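Local coordinates for hypothetical protein PG0816 (Porphyromonas gingivalis, PDB 2APL) that is of unknown function, a helical protein without strands that belongs to the DUF1896 family, at residues L14-Y19 / N31-A36; L42-D47 / S60-V65; Y75-S80 / E128-E133; I101-K106 / S110-Y115. All blocks are in the same frame, centred on the assembly; numbering follows the deposited sequence.

Contact 1 of 4, residues L14-Y19 / N31-A36; sequences LKLETY and NPFITA
Leu16 and Ile34 make the close-packed part of this crossing between helix 3-23 and helix 31-51. Leu16 has its CG anti to the backbone N (chi1 177°), which carries the isobutyl end across to the second helix. There its CD2 settles on the backbone more than on the side chain, 3.9 Å from Ile34 CA. The other branch, CD1, turns to the ring of Phe33 and approaches it obliquely, 4.3 Å from CE2. Both Leu16 and Ile34 are buried, and Leu66 of helix 55-67 packs on Leu16 as well.

The margin is more open and more polar. Glu17, partly exposed, runs out extended and crosses the Ile34 side chain at about a right angle, with its methylene CG 3.9 Å from Ile34 CG2. Its carboxylate is spoken for by its own helix, since OE2 forms a salt bridge with Arg13 NE. Arg13 also reaches the facing helix, where NH2 bonds Asn31 OD1 and NH1 bonds Thr35 OG1. Thr35 OG1 in turn donates to Asn31 O at 2.9 Å, coming from above the carbonyl plane, so that oxygen is gripped by both the hydroxyl and Thr35 N. No hydrogen bond passes directly between 14-19 and 31-36.

The axes of the two short segments come within 10.2 Å and run 140° apart, a broad, roughly antiparallel crossing spaced by branched aliphatic side chains. Such packing is typical of the first two helices of an up-down-up three-helix cluster, with helix 55-67 as the third member here.

Contact 2 of 4, residues L42-D47 / S60-V65; sequences LTAYCD and SMASEV
Helix segments 42-47 and 60-65 run antiparallel at 156° with their axes only 8.1 Å apart, and where Tyr45 meets Ala62 the CA atoms come to 5.2 Å. Small side chains permit this approach. Ala62 points its methyl toward the partner helix, and it lands 3.9 Å from Tyr45 CB and about as near to Tyr45 N, so it rests on backbone as well as side chain.

One residue before Tyr45, Ala44 CB points back across the gap toward 60-65. It sits 4.4 Å from Ala62 CB, and 3.9 Å from CG2 of Val65, one turn further along. CG2 is the Val65 branch beside the backbone N, while CG1 lies anti to that N (chi1 175°).

Of the Tyr45 side chain, the CB meets Ala62. Its ring leads away toward helix 3-23, where Phe12 touches both Tyr45 and Ala62, and its hydroxyl is hydrogen-bonded to His55 ND1 at the start of helix 55-67. No hydrogen bond joins the two segments; the contact is wholly apolar. Such alanine-to-alanine packing is characteristic of a close antiparallel helical hairpin, here helices 31-51 and 55-67 joined by a short turn.

Contact 3 of 4, residues Y75-S80 / E128-E133; sequences YDTLVS and EHLYTE
The ring of Tyr131 meets Ser80 at its edge: Ser80 OG lies near the ring plane, 4.2 Å from CE1. Within 75-80 a second ring, that of Tyr75, has Val79 CG2 over one face, 3.7 Å above the plane and offset toward the rim. The setting is helix-to-helix packing in the C-terminal helical cluster, with helix 74-85 lying against helix 126-143.

Tyr131 does most of the bridging. With its CG anti to the backbone N (chi1 -175°), the ring swings over to helix 74-85. Its hydroxyl passes Ser80 O at 4.1 Å and instead finds a hydrogen bond with Glu85 OE2, at the end of that helix.

Deeper in, the contact is apolar and looser. Thr77 offers its methyl, CG2, to Leu130 CD2 at 4.5 Å, and Phe72 from the preceding loop touches both side chains. The Thr77 hydroxyl is turned back to its own helix start, bonded to Ser73 O. Thr77 and Leu130 are buried, whereas Tyr131 is partly exposed.

On the far side of helix 126-143, Glu128 O takes two donors from opposite faces of its plane: Thr132 N, and Thr132 OG1 at 3.0 Å.

Contact 4 of 4, residues I101-K106 / S110-Y115; sequences ILLKNK and SVFAKY
Leu103 CD1 and Phe112 CE2, 4.1 Å apart, close the inner side where helix 94-103 gives way to helix 106-112. The leucine has its CG roughly anti to the backbone N, though chi1 of -154° is well off the staggered value, and the twist brings CD1 nearer the ring than its CB would suggest. Phe112 takes the other common choice, CG anti to the carbonyl carbon (chi1 -80°), which sends the ring back toward Leu103. The two side chains cross at about a right angle, with the methyl oblique to the ring. Leu78 and Arg74 of helix 74-85 touch both residues, and both are buried.

On the outer side the link is backbone: Ser110 N donates to Lys106 O at 3.0 Å, closing the first turn of helix 106-112. Ser110 OG occupies the position between its backbone N and carbonyl carbon (chi1 84°), and from there it bonds Ala107 O. Ser110 CB lies 3.4 Å from Lys106 O, and OG 3.6 Å from it. Lys106 starts away from 110-115 at its CB, and its chain is kinked rather than extended.

Asn105 prepares that helix as its N-cap, its OD1 accepting from Ile108 N. At the other end Tyr115 N bonds Phe112 O, closing a type I turn. A helix ending, an asparagine N-cap and a new short helix setting off at once, with a leucine-phenylalanine pair between them, are typical of a short, N-capped junction between consecutive helices in an all-helical fold.

The four contacts fall into two pairs on opposite sides of the chain's centre. Contacts 1 and 2 share helix 31-51 and touch through Lys15 and Ser63. Contacts 3 and 4 belong to the C-terminal half, where Glu133 meets Lys114 in a salt bridge and Tyr115 through a probable hydrogen bond; contact 4 is nested within the loop that contact 3 closes. All are partly buried, but contact 4 alone includes exposed touching residues, and it alone has a direct hydrogen bond between segments. Contact 2, farthest from the centre, packs alanines closely; contacts 1 and 3 space their helices with larger side chains and polar margins.

Contact 1 of 4, residues L14-Y19 / N31-A36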
loop_
_atom_site.group_PDB
_atom_site.type_symbol
_atom_site.label_atom_id
_atom_site.label_comp_id
_atom_site.label_asym_id
_atom_site.label_seq_id
_atom_site.Cartn_x
_atom_site.Cartn_y
_atom_site.Cartn_z
ATOM N N LEU A 14 12.073 9.143 5.107
ATOM C CA LEU A 14 10.995 9.392 6.036
ATOM C C LEU A 14 9.603 9.302 5.356
ATOM O O LEU A 14 8.712 8.662 5.887
ATOM C CB LEU A 14 11.162 10.732 6.773
ATOM C CG LEU A 14 10.182 10.914 7.935
ATOM C CD1 LEU A 14 10.228 9.746 8.929
ATOM C CD2 LEU A 14 10.390 12.261 8.628
ATOM N N LYS A 15 9.445 9.930 4.190
ATOM C CA LYS A 15 8.173 9.879 3.471
ATOM C C LYS A 15 7.769 8.429 3.153
ATOM O O LYS A 15 6.584 8.084 3.206
ATOM C CB LYS A 15 8.271 10.653 2.151
ATOM C CG LYS A 15 8.320 12.192 2.308
ATOM C CD LYS A 15 8.400 12.867 0.908
ATOM C CE LYS A 15 7.105 12.735 0.134
ATOM N NZ LYS A 15 7.268 13.481 -1.122
ATOM N N LEU A 16 8.754 7.602 2.773
ATOM C CA LEU A 16 8.467 6.236 2.324
ATOM C C LEU A 16 8.192 5.396 3.561
ATOM O O LEU A 16 7.259 4.575 3.585
ATOM C CB LEU A 16 9.683 5.610 1.582
ATOM C CG LEU A 16 9.541 4.144 1.104
ATOM C CD1 LEU A 16 8.259 3.907 0.242
ATOM C CD2 LEU A 16 10.793 3.727 0.306
ATOM N N GLU A 17 8.964 5.621 4.622
ATOM C CA GLU A 17 8.677 4.866 5.874
ATOM C C GLU A 17 7.258 5.113 6.357
ATOM O O GLU A 17 6.507 4.174 6.693
ATOM C CB GLU A 17 9.700 5.160 6.943
ATOM C CG GLU A 17 11.073 4.480 6.666
ATOM C CD GLU A 17 12.041 4.830 7.758
ATOM O OE1 GLU A 17 11.646 5.566 8.677
ATOM O OE2 GLU A 17 13.172 4.378 7.735
ATOM N N THR A 18 6.869 6.368 6.378
ATOM C CA THR A 18 5.519 6.751 6.818
ATOM C C THR A 18 4.420 6.104 5.914
ATOM O O THR A 18 3.452 5.554 6.389
ATOM C CB THR A 18 5.430 8.263 6.887
ATOM O OG1 THR A 18 6.393 8.736 7.860
ATOM C CG2 THR A 18 3.990 8.736 7.288
ATOM N N TYR A 19 4.624 6.195 4.614
ATOM C CA TYR A 19 3.684 5.696 3.636
ATOM C C TYR A 19 3.512 4.183 3.794
ATOM O O TYR A 19 2.391 3.695 3.779
ATOM C CB TYR A 19 4.190 6.041 2.217
ATOM C CG TYR A 19 3.163 5.679 1.153
ATOM C CD1 TYR A 19 2.134 6.539 0.891
ATOM C CD2 TYR A 19 3.253 4.472 0.392
ATOM C CE1 TYR A 19 1.166 6.258 -0.052
ATOM C CE2 TYR A 19 2.283 4.187 -0.614
ATOM C CZ TYR A 19 1.222 5.086 -0.791
ATOM O OH TYR A 19 0.224 4.932 -1.744
ATOM N N ASN A 31 13.947 -3.159 5.384
ATOM C CA ASN A 31 15.073 -2.252 5.191
ATOM C C ASN A 31 15.700 -2.317 3.767
ATOM O O ASN A 31 15.903 -1.275 3.149
ATOM C CB ASN A 31 16.118 -2.421 6.322
ATOM C CG ASN A 31 17.173 -1.334 6.300
ATOM O OD1 ASN A 31 16.857 -0.170 6.030
ATOM N ND2 ASN A 31 18.447 -1.710 6.517
ATOM N N PRO A 32 15.939 -3.535 3.200
ATOM C CA PRO A 32 16.427 -3.543 1.818
ATOM C C PRO A 32 15.567 -2.745 0.846
ATOM O O PRO A 32 16.108 -2.034 0.039
ATOM C CB PRO A 32 16.429 -5.041 1.452
ATOM C CG PRO A 32 16.592 -5.746 2.779
ATOM C CD PRO A 32 15.809 -4.903 3.741
ATOM N N PHE A 33 14.232 -2.818 0.943
ATOM C CA PHE A 33 13.449 -2.112 -0.032
ATOM C C PHE A 33 13.516 -0.605 0.230
ATOM O O PHE A 33 13.685 0.185 -0.691
ATOM C CB PHE A 33 11.992 -2.542 0.054
ATOM C CG PHE A 33 11.082 -1.721 -0.831
ATOM C CD1 PHE A 33 11.197 -1.828 -2.238
ATOM C CD2 PHE A 33 10.112 -0.848 -0.250
ATOM C CE1 PHE A 33 10.365 -1.071 -3.070
ATOM C CE2 PHE A 33 9.267 -0.073 -1.073
ATOM C CZ PHE A 33 9.380 -0.199 -2.485
ATOM N N ILE A 34 13.307 -0.229 1.492
ATOM C CA ILE A 34 13.324 1.188 1.881
ATOM C C ILE A 34 14.622 1.886 1.500
ATOM O O ILE A 34 14.613 2.972 0.863
ATOM C CB ILE A 34 12.996 1.325 3.391
ATOM C CG1 ILE A 34 11.510 0.986 3.625
ATOM C CG2 ILE A 34 13.290 2.771 3.925
ATOM C CD1 ILE A 34 11.197 0.511 5.095
ATOM N N THR A 35 15.745 1.232 1.802
ATOM C CA THR A 35 17.082 1.762 1.395
ATOM C C THR A 35 17.148 1.918 -0.130
ATOM O O THR A 35 17.493 2.999 -0.666
ATOM C CB THR A 35 18.176 0.814 1.885
ATOM O OG1 THR A 35 18.043 0.682 3.309
ATOM C CG2 THR A 35 19.585 1.334 1.533
ATOM N N ALA A 36 16.798 0.846 -0.827
ATOM C CA ALA A 36 16.950 0.845 -2.275
ATOM C C ALA A 36 16.005 1.840 -2.953
ATOM O O ALA A 36 16.418 2.555 -3.855
ATOM C CB ALA A 36 16.755 -0.496 -2.788
#

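Contact 2 of 4, residues L42-D47 / S60-V65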
loop_
_atom_site.group_PDB
_atom_site.type_symbol
_atom_site.label_atom_id
_atom_site.label_comp_id
_atom_site.label_asym_id
_atom_site.label_seq_id
_atom_site.Cartn_x
_atom_site.Cartn_y
_atom_site.Cartn_z
ATOM N N LEU A 42 16.305 9.655 -4.561
ATOM C CA LEU A 42 17.432 10.574 -4.567
ATOM C C LEU A 42 18.133 10.764 -5.913
ATOM O O LEU A 42 18.371 11.898 -6.322
ATOM C CB LEU A 42 18.438 10.248 -3.472
ATOM C CG LEU A 42 19.611 11.238 -3.463
ATOM C CD1 LEU A 42 19.248 12.567 -2.801
ATOM C CD2 LEU A 42 20.812 10.559 -2.811
ATOM N N THR A 43 18.464 9.680 -6.601
ATOM C CA THR A 43 19.021 9.755 -7.946
ATOM C C THR A 43 18.118 10.527 -8.895
ATOM O O THR A 43 18.629 11.306 -9.730
ATOM C CB THR A 43 19.279 8.300 -8.509
ATOM O OG1 THR A 43 20.196 7.651 -7.622
ATOM C CG2 THR A 43 19.832 8.292 -9.937
ATOM N N ALA A 44 16.800 10.275 -8.832
ATOM C CA ALA A 44 15.839 11.002 -9.672
ATOM C C ALA A 44 15.871 12.519 -9.366
ATOM O O ALA A 44 15.844 13.356 -10.277
ATOM C CB ALA A 44 14.414 10.453 -9.490
ATOM N N TYR A 45 15.910 12.837 -8.090
ATOM C CA TYR A 45 16.021 14.222 -7.626
ATOM C C TYR A 45 17.319 14.900 -8.127
ATOM O O TYR A 45 17.286 15.957 -8.765
ATOM C CB TYR A 45 15.945 14.286 -6.096
ATOM C CG TYR A 45 16.147 15.701 -5.561
ATOM C CD1 TYR A 45 15.076 16.560 -5.391
ATOM C CD2 TYR A 45 17.407 16.177 -5.288
ATOM C CE1 TYR A 45 15.294 17.903 -4.972
ATOM C CE2 TYR A 45 17.628 17.498 -4.885
ATOM C CZ TYR A 45 16.554 18.336 -4.711
ATOM O OH TYR A 45 16.751 19.631 -4.257
ATOM N N CYS A 46 18.453 14.259 -7.865
ATOM C CA CYS A 46 19.749 14.799 -8.280
ATOM C C CYS A 46 19.835 14.924 -9.826
ATOM O O CYS A 46 20.299 15.950 -10.361
ATOM C CB CYS A 46 20.867 13.942 -7.715
ATOM S SG CYS A 46 20.962 13.991 -5.973
ATOM N N ASP A 47 19.312 13.930 -10.551
ATOM C CA ASP A 47 19.239 14.014 -12.021
ATOM C C ASP A 47 18.432 15.203 -12.482
ATOM O O ASP A 47 18.856 15.955 -13.377
ATOM C CB ASP A 47 18.650 12.744 -12.682
ATOM C CG ASP A 47 19.616 11.550 -12.681
ATOM O OD1 ASP A 47 20.802 11.715 -12.294
ATOM O OD2 ASP A 47 19.160 10.436 -13.070
ATOM N N SER A 60 9.019 16.576 -6.603
ATOM C CA SER A 60 7.743 16.048 -7.078
ATOM C C SER A 60 7.974 14.793 -7.917
ATOM O O SER A 60 7.385 13.748 -7.669
ATOM C CB SER A 60 7.043 17.116 -7.914
ATOM O OG SER A 60 5.786 16.661 -8.390
HETATM N N MSE A 61 8.856 14.885 -8.900
HETATM C CA MSE A 61 9.097 13.704 -9.706
HETATM C C MSE A 61 9.849 12.581 -8.940
HETATM O O MSE A 61 9.602 11.423 -9.193
HETATM C CB MSE A 61 9.726 14.071 -11.063
HETATM C CG MSE A 61 11.204 14.320 -11.017
HETATM SE SE MSE A 61 11.794 14.989 -12.832
HETATM C CE MSE A 61 11.130 16.914 -12.675
ATOM N N ALA A 62 10.756 12.928 -8.030
ATOM C CA ALA A 62 11.362 11.949 -7.105
ATOM C C ALA A 62 10.327 11.221 -6.197
ATOM O O ALA A 62 10.475 10.027 -5.904
ATOM C CB ALA A 62 12.406 12.602 -6.249
ATOM N N SER A 63 9.312 11.961 -5.737
ATOM C CA SER A 63 8.226 11.378 -4.980
ATOM C C SER A 63 7.405 10.399 -5.812
ATOM O O SER A 63 7.005 9.365 -5.277
ATOM C CB SER A 63 7.361 12.472 -4.373
ATOM O OG SER A 63 8.184 13.160 -3.435
ATOM N N GLU A 64 7.208 10.686 -7.115
ATOM C CA GLU A 64 6.489 9.741 -8.007
ATOM C C GLU A 64 7.292 8.440 -8.110
ATOM O O GLU A 64 6.699 7.343 -8.085
ATOM C CB GLU A 64 6.270 10.327 -9.417
ATOM C CG GLU A 64 5.695 11.741 -9.389
ATOM C CD GLU A 64 4.247 11.829 -9.815
ATOM O OE1 GLU A 64 3.424 11.015 -9.293
ATOM O OE2 GLU A 64 3.932 12.720 -10.669
ATOM N N VAL A 65 8.636 8.576 -8.177
ATOM C CA VAL A 65 9.581 7.442 -8.147
ATOM C C VAL A 65 9.480 6.646 -6.822
ATOM O O VAL A 65 9.374 5.388 -6.792
ATOM C CB VAL A 65 11.057 7.933 -8.409
ATOM C CG1 VAL A 65 12.070 6.800 -8.251
ATOM C CG2 VAL A 65 11.158 8.430 -9.930
#

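Contact 3 of 4, residues Y75-S80 / E128-E133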
loop_
_atom_site.group_PDB
_atom_site.type_symbol
_atom_site.label_atom_id
_atom_site.label_comp_id
_atom_site.label_asym_id
_atom_site.label_seq_id
_atom_site.Cartn_x
_atom_site.Cartn_y
_atom_site.Cartn_z
ATOM N N TYR A 75 -3.869 -4.175 1.858
ATOM C CA TYR A 75 -4.216 -3.823 3.234
ATOM C C TYR A 75 -5.337 -2.801 3.305
ATOM O O TYR A 75 -6.353 -3.068 3.956
ATOM C CB TYR A 75 -3.003 -3.367 4.014
ATOM C CG TYR A 75 -3.341 -2.751 5.361
ATOM C CD1 TYR A 75 -3.516 -3.562 6.490
ATOM C CD2 TYR A 75 -3.533 -1.359 5.498
ATOM C CE1 TYR A 75 -3.879 -3.002 7.743
ATOM C CE2 TYR A 75 -3.862 -0.783 6.752
ATOM C CZ TYR A 75 -4.009 -1.610 7.851
ATOM O OH TYR A 75 -4.333 -1.083 9.061
ATOM N N ASP A 76 -5.172 -1.667 2.618
ATOM C CA ASP A 76 -6.201 -0.627 2.568
ATOM C C ASP A 76 -7.539 -1.147 2.017
ATOM O O ASP A 76 -8.610 -0.743 2.482
ATOM C CB ASP A 76 -5.733 0.577 1.707
ATOM C CG ASP A 76 -4.681 1.475 2.415
ATOM O OD1 ASP A 76 -4.351 1.245 3.608
ATOM O OD2 ASP A 76 -4.169 2.430 1.750
ATOM N N THR A 77 -7.480 -2.004 0.992
ATOM C CA THR A 77 -8.683 -2.544 0.358
ATOM C C THR A 77 -9.492 -3.425 1.373
ATOM O O THR A 77 -10.735 -3.305 1.496
ATOM C CB THR A 77 -8.318 -3.369 -0.902
ATOM O OG1 THR A 77 -7.701 -2.517 -1.845
ATOM C CG2 THR A 77 -9.591 -3.973 -1.588
ATOM N N LEU A 78 -8.769 -4.255 2.128
ATOM C CA LEU A 78 -9.417 -5.106 3.153
ATOM C C LEU A 78 -10.032 -4.251 4.259
ATOM O O LEU A 78 -11.166 -4.505 4.679
ATOM C CB LEU A 78 -8.396 -6.092 3.744
ATOM C CG LEU A 78 -7.984 -7.179 2.754
ATOM C CD1 LEU A 78 -6.742 -7.883 3.276
ATOM C CD2 LEU A 78 -9.120 -8.194 2.522
ATOM N N VAL A 79 -9.293 -3.231 4.697
ATOM C CA VAL A 79 -9.780 -2.323 5.764
ATOM C C VAL A 79 -11.082 -1.657 5.322
ATOM O O VAL A 79 -12.043 -1.607 6.063
ATOM C CB VAL A 79 -8.695 -1.270 6.161
ATOM C CG1 VAL A 79 -9.287 -0.138 6.936
ATOM C CG2 VAL A 79 -7.593 -1.930 6.973
ATOM N N SER A 80 -11.098 -1.156 4.092
ATOM C CA SER A 80 -12.279 -0.501 3.518
ATOM C C SER A 80 -13.486 -1.456 3.360
ATOM O O SER A 80 -14.626 -1.115 3.726
ATOM C CB SER A 80 -11.905 0.141 2.166
ATOM O OG SER A 80 -13.062 0.625 1.491
ATOM N N GLU A 128 -14.310 -3.051 -8.969
ATOM C CA GLU A 128 -15.597 -3.369 -8.374
ATOM C C GLU A 128 -15.730 -4.886 -8.242
ATOM O O GLU A 128 -16.255 -5.376 -7.246
ATOM C CB GLU A 128 -16.773 -2.758 -9.167
ATOM C CG GLU A 128 -16.412 -1.689 -10.224
ATOM C CD GLU A 128 -15.511 -0.501 -9.742
ATOM O OE1 GLU A 128 -15.669 -0.003 -8.593
ATOM O OE2 GLU A 128 -14.648 -0.051 -10.540
ATOM N N HIS A 129 -15.209 -5.618 -9.230
ATOM C CA HIS A 129 -15.171 -7.068 -9.197
ATOM C C HIS A 129 -14.379 -7.621 -8.013
ATOM O O HIS A 129 -14.849 -8.519 -7.297
ATOM C CB HIS A 129 -14.627 -7.642 -10.504
ATOM C CG HIS A 129 -15.512 -7.409 -11.688
ATOM N ND1 HIS A 129 -15.107 -6.674 -12.781
ATOM C CD2 HIS A 129 -16.770 -7.839 -11.968
ATOM C CE1 HIS A 129 -16.083 -6.638 -13.677
ATOM N NE2 HIS A 129 -17.105 -7.336 -13.207
ATOM N N LEU A 130 -13.161 -7.111 -7.848
ATOM C CA LEU A 130 -12.347 -7.431 -6.691
ATOM C C LEU A 130 -13.109 -7.182 -5.374
ATOM O O LEU A 130 -13.224 -8.074 -4.545
ATOM C CB LEU A 130 -11.017 -6.618 -6.717
ATOM C CG LEU A 130 -10.152 -6.838 -5.483
ATOM C CD1 LEU A 130 -9.772 -8.329 -5.297
ATOM C CD2 LEU A 130 -8.923 -5.929 -5.543
ATOM N N TYR A 131 -13.630 -5.969 -5.207
ATOM C CA TYR A 131 -14.296 -5.566 -3.970
ATOM C C TYR A 131 -15.487 -6.465 -3.587
ATOM O O TYR A 131 -15.670 -6.814 -2.393
ATOM C CB TYR A 131 -14.759 -4.127 -4.116
ATOM C CG TYR A 131 -15.359 -3.495 -2.883
ATOM C CD1 TYR A 131 -14.600 -2.654 -2.071
ATOM C CD2 TYR A 131 -16.697 -3.700 -2.557
ATOM C CE1 TYR A 131 -15.158 -2.044 -0.936
ATOM C CE2 TYR A 131 -17.255 -3.126 -1.442
ATOM C CZ TYR A 131 -16.497 -2.287 -0.643
ATOM O OH TYR A 131 -17.077 -1.707 0.465
ATOM N N THR A 132 -16.305 -6.786 -4.598
ATOM C CA THR A 132 -17.442 -7.649 -4.421
ATOM C C THR A 132 -16.935 -9.037 -4.080
ATOM O O THR A 132 -17.493 -9.717 -3.202
ATOM C CB THR A 132 -18.278 -7.679 -5.714
ATOM O OG1 THR A 132 -18.760 -6.350 -5.959
ATOM C CG2 THR A 132 -19.435 -8.677 -5.635
ATOM N N GLU A 133 -15.846 -9.453 -4.735
ATOM C CA GLU A 133 -15.397 -10.825 -4.517
ATOM C C GLU A 133 -14.858 -10.942 -3.082
ATOM O O GLU A 133 -15.110 -11.943 -2.395
ATOM C CB GLU A 133 -14.384 -11.233 -5.586
ATOM C CG GLU A 133 -14.043 -12.658 -5.610
ATOM C CD GLU A 133 -13.320 -13.095 -6.886
ATOM O OE1 GLU A 133 -12.930 -12.248 -7.748
ATOM O OE2 GLU A 133 -13.169 -14.332 -7.037
#

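Contact 4 of 4, residues I101-K106 / S110-Y115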
loop_
_atom_site.group_PDB
_atom_site.type_symbol
_atom_site.label_atom_id
_atom_site.label_comp_id
_atom_site.label_asym_id
_atom_site.label_seq_id
_atom_site.Cartn_x
_atom_site.Cartn_y
_atom_site.Cartn_z
ATOM N N ILE A 101 -4.170 -10.091 9.115
ATOM C CA ILE A 101 -4.355 -11.544 9.220
ATOM C C ILE A 101 -5.050 -12.103 8.000
ATOM O O ILE A 101 -4.661 -13.158 7.486
ATOM C CB ILE A 101 -5.194 -11.926 10.491
ATOM C CG1 ILE A 101 -4.479 -11.528 11.772
ATOM C CG2 ILE A 101 -5.376 -13.421 10.581
ATOM C CD1 ILE A 101 -4.108 -10.119 11.864
ATOM N N LEU A 102 -6.090 -11.416 7.558
ATOM C CA LEU A 102 -6.778 -11.752 6.299
ATOM C C LEU A 102 -5.824 -11.702 5.119
ATOM O O LEU A 102 -5.916 -12.540 4.216
ATOM C CB LEU A 102 -7.953 -10.821 6.045
ATOM C CG LEU A 102 -9.175 -11.064 6.921
ATOM C CD1 LEU A 102 -10.142 -9.939 6.759
ATOM C CD2 LEU A 102 -9.846 -12.444 6.527
ATOM N N LEU A 103 -4.893 -10.729 5.126
ATOM C CA LEU A 103 -3.868 -10.651 4.067
ATOM C C LEU A 103 -3.018 -11.936 3.958
ATOM O O LEU A 103 -2.568 -12.283 2.870
ATOM C CB LEU A 103 -2.973 -9.404 4.237
ATOM C CG LEU A 103 -2.323 -8.852 2.966
ATOM C CD1 LEU A 103 -3.277 -8.802 1.789
ATOM C CD2 LEU A 103 -1.685 -7.431 3.298
ATOM N N LYS A 104 -2.902 -12.686 5.060
ATOM C CA LYS A 104 -2.215 -13.963 5.066
ATOM C C LYS A 104 -3.129 -15.181 4.850
ATOM O O LYS A 104 -2.662 -16.300 4.825
ATOM C CB LYS A 104 -1.458 -14.129 6.388
ATOM C CG LYS A 104 -0.370 -13.054 6.638
ATOM C CD LYS A 104 -0.020 -12.976 8.161
ATOM C CE LYS A 104 0.040 -14.382 8.883
ATOM N NZ LYS A 104 -1.125 -14.839 9.769
ATOM N N ASN A 105 -4.431 -14.954 4.666
ATOM C CA ASN A 105 -5.380 -16.035 4.562
ATOM C C ASN A 105 -5.364 -16.552 3.124
ATOM O O ASN A 105 -5.414 -15.738 2.150
ATOM C CB ASN A 105 -6.759 -15.484 4.972
ATOM C CG ASN A 105 -7.862 -16.458 4.736
ATOM O OD1 ASN A 105 -8.426 -16.501 3.651
ATOM N ND2 ASN A 105 -8.179 -17.259 5.743
ATOM N N LYS A 106 -5.283 -17.861 2.963
ATOM C CA LYS A 106 -5.233 -18.436 1.592
ATOM C C LYS A 106 -6.488 -18.127 0.751
ATOM O O LYS A 106 -6.374 -17.796 -0.434
ATOM C CB LYS A 106 -4.976 -19.931 1.612
ATOM C CG LYS A 106 -3.563 -20.323 2.109
ATOM C CD LYS A 106 -2.476 -20.447 0.993
ATOM C CE LYS A 106 -1.677 -19.124 0.760
ATOM N NZ LYS A 106 -1.430 -18.798 -0.730
ATOM N N SER A 110 -5.949 -15.848 -2.687
ATOM C CA SER A 110 -6.355 -16.486 -3.961
ATOM C C SER A 110 -7.293 -15.573 -4.744
ATOM O O SER A 110 -7.349 -15.641 -5.995
ATOM C CB SER A 110 -7.028 -17.845 -3.725
ATOM O OG SER A 110 -8.409 -17.684 -3.424
ATOM N N VAL A 111 -8.056 -14.740 -4.015
ATOM C CA VAL A 111 -8.867 -13.725 -4.676
ATOM C C VAL A 111 -7.987 -12.599 -5.267
ATOM O O VAL A 111 -8.083 -12.304 -6.488
ATOM C CB VAL A 111 -9.975 -13.142 -3.708
ATOM C CG1 VAL A 111 -10.598 -11.878 -4.301
ATOM C CG2 VAL A 111 -11.032 -14.194 -3.382
ATOM N N PHE A 112 -7.132 -11.947 -4.442
ATOM C CA PHE A 112 -6.293 -10.853 -4.947
ATOM C C PHE A 112 -5.403 -11.318 -6.159
ATOM O O PHE A 112 -5.119 -10.539 -7.099
ATOM C CB PHE A 112 -5.373 -10.314 -3.824
ATOM C CG PHE A 112 -6.015 -9.356 -2.862
ATOM C CD1 PHE A 112 -6.392 -8.083 -3.268
ATOM C CD2 PHE A 112 -6.130 -9.680 -1.510
ATOM C CE1 PHE A 112 -6.897 -7.127 -2.335
ATOM C CE2 PHE A 112 -6.637 -8.759 -0.601
ATOM C CZ PHE A 112 -7.025 -7.476 -1.017
ATOM N N ALA A 113 -4.968 -12.587 -6.116
ATOM C CA ALA A 113 -4.008 -13.119 -7.095
ATOM C C ALA A 113 -4.542 -13.205 -8.534
ATOM O O ALA A 113 -3.752 -13.308 -9.492
ATOM C CB ALA A 113 -3.487 -14.488 -6.650
ATOM N N LYS A 114 -5.873 -13.172 -8.669
ATOM C CA LYS A 114 -6.536 -13.213 -9.965
ATOM C C LYS A 114 -6.460 -11.875 -10.683
ATOM O O LYS A 114 -6.741 -11.816 -11.854
ATOM C CB LYS A 114 -8.000 -13.612 -9.825
ATOM C CG LYS A 114 -8.176 -15.063 -9.384
ATOM C CD LYS A 114 -9.573 -15.598 -9.669
ATOM C CE LYS A 114 -10.636 -14.923 -8.813
ATOM N NZ LYS A 114 -11.941 -15.604 -9.006
ATOM N N TYR A 115 -6.089 -10.810 -9.967
ATOM C CA TYR A 115 -6.055 -9.447 -10.545
ATOM C C TYR A 115 -4.649 -8.909 -10.708
ATOM O O TYR A 115 -3.729 -9.290 -9.988
ATOM C CB TYR A 115 -6.899 -8.498 -9.679
ATOM C CG TYR A 115 -8.329 -8.935 -9.550
ATOM C CD1 TYR A 115 -9.287 -8.471 -10.458
ATOM C CD2 TYR A 115 -8.742 -9.833 -8.537
ATOM C CE1 TYR A 115 -10.631 -8.869 -10.376
ATOM C CE2 TYR A 115 -10.092 -10.254 -8.449
ATOM C CZ TYR A 115 -11.024 -9.760 -9.373
ATOM O OH TYR A 115 -12.351 -10.134 -9.321
#